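Local coordinates for agmatine N-acetyltransferase (PDB 7CIW), which catalyses the transfer of an acetyl group from acetyl-CoA to agmatine, as an arylalkylamine N-acetyltransferase of the GNAT family, at residues Q21-T24 with F25-H29; A47-K50 with E51-S55; S55-F59 with G60-V64. The protein carries 1 engineered substitution. All blocks are in the same frame, centred on the assembly; numbering follows the deposited sequence.

Contact 1: residues Q21-T24 with F25-H29; sequences QLMT and FLLAH
Leu-27 N donates to Met-23 O at 2.8 Å, with an N-H...O angle of 162°, the shortest of the backbone bonds that join residues 21-24 to 25-29 within helix 19-30. Phe-25 N to Gln-21 O and Leu-26 N to Leu-22 O repeat the pattern one residue at a time. The last of the series, Ala-28 N to Thr-24 O, is weak, its N-H...O angle only 134°.

Leu-27 CG also rests 3.3 Å from Met-23 O. Beyond the carbonyl, Met-23 starts with CG anti to the backbone N (chi1 -174°), which sets CG 3.8 Å from Leu-27 CD1. The two bends that follow carry the methyl CE round to Leu-26, 4.0 Å from its CD1, where the two side chains cross at about a right angle. An unbranched, flexible thioether suits this place, because one chain can serve two leucines on successive positions. One turn apart, Leu-22 and Leu-26 meet at 4.1 Å, the methyl CD1 of Leu-22 against the branch point CG of Leu-26.

Outside these residues, Leu-22 and Phe-25 pack on Ala-74 of strand 70-80, while Leu-22, Met-23 and Leu-26 face helix 47-54. On the exposed side the hydroxyl of Thr-24 turns back to Glu-20 O, so this small polar residue pairs with its own helix.

The chemistry is therefore divided. The carbonyls of Gln-21, Leu-22 and Met-23 are taken up by amides one turn on, and that of Thr-24 only weakly, whereas the side chains of Leu-22, Met-23, Phe-25 and Leu-26 present a hydrocarbon and sulfur surface whose burial between sheet and neighbouring helix favours docking without directional bonds.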
loop_
_atom_site.group_PDB
_atom_site.type_symbol
_atom_site.label_atom_id
_atom_site.label_comp_id
_atom_site.label_asym_id
_atom_site.label_seq_id
_atom_site.Cartn_x
_atom_site.Cartn_y
_atom_site.Cartn_z
ATOM N N GLN A 21 12.715 -0.596 12.764
ATOM C CA GLN A 21 11.859 0.473 13.257
ATOM C C GLN A 21 10.641 0.646 12.362
ATOM O O GLN A 21 9.530 0.866 12.851
ATOM C CB GLN A 21 12.646 1.780 13.341
ATOM C CG GLN A 21 13.614 1.857 14.523
ATOM C CD GLN A 21 13.045 1.256 15.794
ATOM O OE1 GLN A 21 11.933 1.587 16.212
ATOM N NE2 GLN A 21 13.807 0.351 16.416
ATOM N N LEU A 22 10.834 0.551 11.044
ATOM C CA LEU A 22 9.707 0.665 10.120
ATOM C C LEU A 22 8.686 -0.430 10.371
ATOM O O LEU A 22 7.480 -0.173 10.425
ATOM C CB LEU A 22 10.203 0.603 8.673
ATOM C CG LEU A 22 9.131 0.403 7.592
ATOM C CD1 LEU A 22 8.166 1.593 7.566
ATOM C CD2 LEU A 22 9.773 0.208 6.212
ATOM N N MET A 23 9.151 -1.669 10.507
ATOM C CA MET A 23 8.215 -2.766 10.729
ATOM C C MET A 23 7.525 -2.631 12.083
ATOM O O MET A 23 6.336 -2.929 12.210
ATOM C CB MET A 23 8.944 -4.104 10.611
ATOM C CG MET A 23 8.021 -5.318 10.689
ATOM S SD MET A 23 6.563 -5.234 9.620
ATOM C CE MET A 23 7.339 -5.112 8.009
ATOM N N THR A 24 8.247 -2.161 13.104
ATOM C CA THR A 24 7.612 -1.945 14.398
ATOM C C THR A 24 6.471 -0.939 14.297
ATOM O O THR A 24 5.390 -1.158 14.867
ATOM C CB THR A 24 8.670 -1.502 15.408
ATOM O OG1 THR A 24 9.601 -2.576 15.571
ATOM C CG2 THR A 24 8.041 -1.168 16.753
ATOM N N PHE A 25 6.677 0.159 13.557
ATOM C CA PHE A 25 5.582 1.106 13.339
ATOM C C PHE A 25 4.432 0.446 12.586
ATOM O O PHE A 25 3.263 0.604 12.954
ATOM C CB PHE A 25 6.069 2.340 12.573
ATOM C CG PHE A 25 4.943 3.199 12.069
ATOM C CD1 PHE A 25 4.305 4.090 12.917
ATOM C CD2 PHE A 25 4.485 3.074 10.761
ATOM C CE1 PHE A 25 3.237 4.862 12.465
ATOM C CE2 PHE A 25 3.421 3.847 10.310
ATOM C CZ PHE A 25 2.802 4.736 11.168
ATOM N N LEU A 26 4.744 -0.276 11.505
ATOM C CA LEU A 26 3.683 -0.904 10.720
ATOM C C LEU A 26 2.864 -1.867 11.568
ATOM O O LEU A 26 1.636 -1.917 11.450
ATOM C CB LEU A 26 4.275 -1.624 9.507
ATOM C CG LEU A 26 4.935 -0.746 8.443
ATOM C CD1 LEU A 26 5.577 -1.617 7.363
ATOM C CD2 LEU A 26 3.918 0.209 7.820
ATOM N N LEU A 27 3.523 -2.652 12.422
ATOM C CA LEU A 27 2.783 -3.589 13.264
ATOM C C LEU A 27 1.929 -2.877 14.305
ATOM O O LEU A 27 0.911 -3.422 14.745
ATOM C CB LEU A 27 3.750 -4.561 13.945
ATOM C CG LEU A 27 4.394 -5.509 12.942
ATOM C CD1 LEU A 27 5.601 -6.217 13.532
ATOM C CD2 LEU A 27 3.357 -6.525 12.442
ATOM N N ALA A 28 2.313 -1.667 14.707
ATOM C CA ALA A 28 1.561 -0.956 15.735
ATOM C C ALA A 28 0.373 -0.178 15.176
ATOM O O ALA A 28 -0.691 -0.150 15.802
ATOM C CB ALA A 28 2.484 0.005 16.488
ATOM N N HIS A 29 0.525 0.465 14.009
ATOM C CA HIS A 29 -0.433 1.466 13.568
ATOM C C HIS A 29 -0.888 1.319 12.124
ATOM O O HIS A 29 -1.750 2.088 11.686
ATOM C CB HIS A 29 0.146 2.875 13.769
ATOM C CG HIS A 29 0.407 3.207 15.202
ATOM N ND1 HIS A 29 -0.557 3.083 16.179
ATOM C CD2 HIS A 29 1.528 3.633 15.831
ATOM C CE1 HIS A 29 -0.044 3.429 17.347
ATOM N NE2 HIS A 29 1.219 3.767 17.163
#

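Contact 2: residues A47-K50 with E51-S55; sequences AADK and EFLLS. With G0R (N-(4-carbamimidamidobutyl)ethanamide), chain C.
The pocket for the guanidinium end of acetylagmatine is supplied in part by helix 47-54, whose Asp-49 meets the bound product with both carboxylate oxygens. OD1 of Asp-49 accepts from N11 of the ligand at 2.5 Å, with an N-H...O angle of 160°, and OD2 of Asp-49 accepts from N12 at 3.1 Å. The pairing is two-pronged but not flat: carboxylate and guanidinium planes are twisted by roughly 35°, the two oxygens lying on opposite sides of the guanidinium plane. Asp-49 reaches the ligand because its CG stands anti to the backbone N (chi1 -175°), carrying the carboxylate off the helix. OD1 is also bonded to Tyr-31 OH, a second-shell grip that fixes its rotation, while Tyr-30 OH bonds the ligand itself.

Behind the carboxylate the helix is regular. Asp-49 O takes Leu-53 N at 3.2 Å, and Glu-51 N reaches Ala-47 O at 2.8 Å. Glu-51 folds its CG over that same carbonyl, 3.1 Å from Ala-47 O, and then extends, which suits an exposed, charged residue. Small Ala-48 lies beside Trp-100; Phe-52 sets its ring edge-to-face with His-129, and Leu-53 fills the side toward strand 125-133. At the end of the segment, Ser-55 OG turns back onto Phe-52 O at 2.6 Å.

With an asparagine here in place of Asp-49, one oxygen would give way to an NH2 group, and the guanidinium nitrogen opposite it would probably be left without its acceptor and with less opposing charge. Two donors matched to two acceptors, with a likely attraction of opposite charges, imply recognition of the guanidinium as a shape as well as a cation.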
loop_
_atom_site.group_PDB
_atom_site.type_symbol
_atom_site.label_atom_id
_atom_site.label_comp_id
_atom_site.label_asym_id
_atom_site.label_seq_id
_atom_site.Cartn_x
_atom_site.Cartn_y
_atom_site.Cartn_z
ATOM N N ALA A 47 4.992 -13.858 8.173
ATOM C CA ALA A 47 6.350 -13.425 7.863
ATOM C C ALA A 47 6.480 -12.989 6.410
ATOM O O ALA A 47 7.133 -11.981 6.114
ATOM C CB ALA A 47 7.347 -14.545 8.169
ATOM N N ALA A 48 5.870 -13.734 5.486
ATOM C CA ALA A 48 6.013 -13.411 4.073
ATOM C C ALA A 48 5.377 -12.067 3.737
ATOM O O ALA A 48 5.871 -11.342 2.863
ATOM C CB ALA A 48 5.400 -14.523 3.225
ATOM N N ASP A 49 4.282 -11.734 4.420
ATOM C CA ASP A 49 3.631 -10.434 4.271
ATOM C C ASP A 49 4.581 -9.309 4.661
ATOM O O ASP A 49 4.862 -8.398 3.866
ATOM C CB ASP A 49 2.367 -10.436 5.141
ATOM C CG ASP A 49 1.502 -9.180 4.996
ATOM O OD1 ASP A 49 2.005 -8.098 4.622
ATOM O OD2 ASP A 49 0.294 -9.289 5.314
ATOM N N LYS A 50 5.104 -9.375 5.888
ATOM C CA LYS A 50 6.074 -8.388 6.355
ATOM C C LYS A 50 7.295 -8.335 5.449
ATOM O O LYS A 50 7.798 -7.253 5.127
ATOM C CB LYS A 50 6.495 -8.728 7.788
ATOM C CG LYS A 50 5.314 -8.793 8.757
ATOM C CD LYS A 50 5.739 -9.054 10.207
ATOM C CE LYS A 50 6.186 -10.489 10.404
ATOM N NZ LYS A 50 6.530 -10.770 11.842
ATOM N N GLU A 51 7.798 -9.502 5.044
ATOM C CA GLU A 51 8.993 -9.542 4.209
ATOM C C GLU A 51 8.757 -8.868 2.864
ATOM O O GLU A 51 9.650 -8.188 2.339
ATOM C CB GLU A 51 9.435 -10.993 4.018
ATOM C CG GLU A 51 10.122 -11.575 5.240
ATOM C CD GLU A 51 10.569 -13.009 5.031
ATOM O OE1 GLU A 51 10.878 -13.372 3.873
ATOM O OE2 GLU A 51 10.609 -13.768 6.026
ATOM N N PHE A 52 7.566 -9.034 2.289
ATOM C CA PHE A 52 7.299 -8.382 1.013
ATOM C C PHE A 52 7.337 -6.868 1.152
ATOM O O PHE A 52 7.924 -6.172 0.314
ATOM C CB PHE A 52 5.956 -8.798 0.438
ATOM C CG PHE A 52 5.535 -7.917 -0.699
ATOM C CD1 PHE A 52 6.283 -7.895 -1.868
ATOM C CD2 PHE A 52 4.474 -7.043 -0.572
ATOM C CE1 PHE A 52 5.941 -7.064 -2.919
ATOM C CE2 PHE A 52 4.127 -6.202 -1.628
ATOM C CZ PHE A 52 4.871 -6.219 -2.800
ATOM N N LEU A 53 6.686 -6.331 2.186
ATOM C CA LEU A 53 6.750 -4.886 2.385
ATOM C C LEU A 53 8.196 -4.429 2.477
ATOM O O LEU A 53 8.605 -3.475 1.803
ATOM C CB LEU A 53 5.964 -4.481 3.637
ATOM C CG LEU A 53 4.442 -4.498 3.476
ATOM C CD1 LEU A 53 3.773 -3.745 4.620
ATOM C CD2 LEU A 53 4.033 -3.908 2.128
ATOM N N LEU A 54 9.003 -5.133 3.276
ATOM C CA LEU A 54 10.381 -4.710 3.465
ATOM C C LEU A 54 11.222 -4.919 2.213
ATOM O O LEU A 54 12.254 -4.258 2.061
ATOM C CB LEU A 54 10.987 -5.450 4.658
ATOM C CG LEU A 54 10.370 -5.070 6.006
ATOM C CD1 LEU A 54 11.083 -5.836 7.137
ATOM C CD2 LEU A 54 10.409 -3.545 6.250
ATOM N N SER A 55 10.795 -5.802 1.307
ATOM C CA SER A 55 11.527 -5.994 0.060
ATOM C C SER A 55 11.513 -4.751 -0.822
ATOM O O SER A 55 12.256 -4.698 -1.806
ATOM C CB SER A 55 10.957 -7.187 -0.713
ATOM O OG SER A 55 9.730 -6.876 -1.349
HETATM C C10 G0R C . -0.565 -6.255 3.211
HETATM N N12 G0R C . -1.316 -6.821 4.325
HETATM C C1 G0R C . -1.758 1.701 0.486
HETATM C C2 G0R C . -2.223 0.464 1.251
HETATM C C5 G0R C . -3.392 -1.778 1.229
HETATM C C6 G0R C . -2.490 -2.974 0.914
HETATM C C7 G0R C . -3.052 -4.295 1.450
HETATM C C8 G0R C . -2.383 -4.842 2.718
HETATM N N4 G0R C . -2.933 -0.581 0.543
HETATM N N9 G0R C . -1.053 -5.359 2.479
HETATM N N11 G0R C . 0.771 -6.720 2.934
HETATM O O3 G0R C . -1.991 0.358 2.410
#

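Contact 3: residues S55-F59 with G60-V64; sequences SNVPF and GTCFV
Gly-60 N donates to Val-57 O at 3.0 Å, nearly straight at 169°, and a water lies 2.9 Å from the same Val-57 O, probably donating to it. The amide of Gly-60 comes from above the carbonyl plane. The water in turn accepts from Cys-62 N at 3.1 Å, so it bridges Val-57 to Cys-62 on the way into strand 62-67.

Beside this polar link the thiol of Cys-62 packs against the turn, its SG 3.7 Å from Asn-56 CB and 4.1 Å from Val-57 CG2. A small, polarisable sulfur fits well against this mixed patch of methyl, methylene and backbone. Farther round, Thr-61 OG1 sits 3.2 Å from Phe-59 CB; its chi1 of 45° tucks the hydroxyl between its own N and carbonyl carbon, and its hydrogen-bond partner is Ala-77 O on strand 70-80.

Gly-60 suits the reversal because its phi is positive, and a CB there would collide with Phe-59 O. Outside, Asn-56 ND2 bonds Leu-53 O of the preceding helix, Gly-60 O takes Gln-13 NE2, and Phe-59 O takes Arg-153 NH2. Val-57 rests on Leu-22 and Thr-19.

Together these contacts form a tight helix-to-strand connection of the GNAT fold, in which helix 47-54 leads into strand 62-67, which lies between strands 10-13 and 70-80 of the mixed sheet.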
loop_
_atom_site.group_PDB
_atom_site.type_symbol
_atom_site.label_atom_id
_atom_site.label_comp_id
_atom_site.label_asym_id
_atom_site.label_seq_id
_atom_site.Cartn_x
_atom_site.Cartn_y
_atom_site.Cartn_z
ATOM N N SER A 55 10.795 -5.802 1.307
ATOM C CA SER A 55 11.527 -5.994 0.060
ATOM C C SER A 55 11.513 -4.751 -0.822
ATOM O O SER A 55 12.256 -4.698 -1.806
ATOM C CB SER A 55 10.957 -7.187 -0.713
ATOM O OG SER A 55 9.730 -6.876 -1.349
ATOM N N ASN A 56 10.695 -3.754 -0.497
ATOM C CA ASN A 56 10.672 -2.521 -1.263
ATOM C C ASN A 56 11.673 -1.495 -0.769
ATOM O O ASN A 56 11.935 -0.522 -1.484
ATOM C CB ASN A 56 9.263 -1.915 -1.234
ATOM C CG ASN A 56 8.270 -2.785 -1.915
ATOM O OD1 ASN A 56 8.231 -2.858 -3.146
ATOM N ND2 ASN A 56 7.465 -3.488 -1.128
ATOM N N VAL A 57 12.233 -1.689 0.428
ATOM C CA VAL A 57 13.177 -0.709 0.969
ATOM C C VAL A 57 14.377 -0.491 0.058
ATOM O O VAL A 57 14.784 0.667 -0.119
ATOM C CB VAL A 57 13.563 -1.087 2.406
ATOM C CG1 VAL A 57 14.681 -0.179 2.922
ATOM C CG2 VAL A 57 12.326 -0.994 3.305
ATOM N N PRO A 58 14.967 -1.510 -0.583
ATOM C CA PRO A 58 16.156 -1.240 -1.417
ATOM C C PRO A 58 15.888 -0.342 -2.610
ATOM O O PRO A 58 16.841 0.197 -3.185
ATOM C CB PRO A 58 16.598 -2.640 -1.867
ATOM C CG PRO A 58 16.082 -3.544 -0.792
ATOM C CD PRO A 58 14.735 -2.963 -0.453
ATOM N N PHE A 59 14.627 -0.177 -3.013
ATOM C CA PHE A 59 14.296 0.693 -4.133
ATOM C C PHE A 59 14.395 2.169 -3.790
ATOM O O PHE A 59 14.300 2.993 -4.700
ATOM C CB PHE A 59 12.880 0.408 -4.633
ATOM C CG PHE A 59 12.684 -0.975 -5.155
ATOM C CD1 PHE A 59 13.543 -1.502 -6.106
ATOM C CD2 PHE A 59 11.640 -1.759 -4.686
ATOM C CE1 PHE A 59 13.358 -2.777 -6.593
ATOM C CE2 PHE A 59 11.456 -3.046 -5.162
ATOM C CZ PHE A 59 12.317 -3.553 -6.121
ATOM N N GLY A 60 14.563 2.527 -2.519
ATOM C CA GLY A 60 14.575 3.937 -2.173
ATOM C C GLY A 60 13.227 4.598 -2.298
ATOM O O GLY A 60 13.146 5.819 -2.437
ATOM N N THR A 61 12.160 3.809 -2.257
ATOM C CA THR A 61 10.809 4.295 -2.497
ATOM C C THR A 61 9.946 4.160 -1.249
ATOM O O THR A 61 8.713 4.194 -1.340
ATOM C CB THR A 61 10.187 3.533 -3.665
ATOM O OG1 THR A 61 10.455 2.137 -3.502
ATOM C CG2 THR A 61 10.796 4.007 -4.971
ATOM N N CYS A 62 10.572 4.003 -0.091
ATOM C CA CYS A 62 9.885 3.860 1.183
ATOM C C CYS A 62 10.281 5.036 2.065
ATOM O O CYS A 62 11.472 5.355 2.163
ATOM C CB CYS A 62 10.271 2.543 1.843
ATOM S SG CYS A 62 9.673 1.116 0.933
ATOM N N PHE A 63 9.292 5.706 2.665
ATOM C CA PHE A 63 9.542 6.930 3.416
ATOM C C PHE A 63 8.820 6.898 4.754
ATOM O O PHE A 63 7.767 6.279 4.892
ATOM C CB PHE A 63 9.109 8.174 2.620
ATOM C CG PHE A 63 9.809 8.303 1.302
ATOM C CD1 PHE A 63 11.007 8.985 1.205
ATOM C CD2 PHE A 63 9.276 7.725 0.167
ATOM C CE1 PHE A 63 11.664 9.096 -0.014
ATOM C CE2 PHE A 63 9.920 7.834 -1.052
ATOM C CZ PHE A 63 11.121 8.514 -1.137
ATOM N N VAL A 64 9.407 7.577 5.744
ATOM C CA VAL A 64 8.786 7.714 7.054
ATOM C C VAL A 64 8.764 9.174 7.472
ATOM O O VAL A 64 9.620 9.972 7.080
ATOM C CB VAL A 64 9.502 6.866 8.126
ATOM C CG1 VAL A 64 9.285 5.383 7.851
ATOM C CG2 VAL A 64 10.993 7.202 8.197
HETATM O O HOH W 1 13.337 2.956 0.821
#

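In the fold
The three contacts come in series along the chain: contact 1 in helix 19-30, contact 2 in helix 47-54, and contact 3 in the connection from that helix to strand 62-67, sharing Ser-55 with contact 2. Their centres lie about 12 Å apart for contacts 1 and 2 and for 2 and 3, and about 14 Å for 1 and 3. The two helices pack directly, with Met-23 CE 3.6 Å from Leu-54 CG, and Leu-22 also reaches Val-64 of strand 62-67. Thus helix 47-54 packs on helix 19-30 through Leu-53 and Leu-54, while Asp-49 of the same helix binds the ligand.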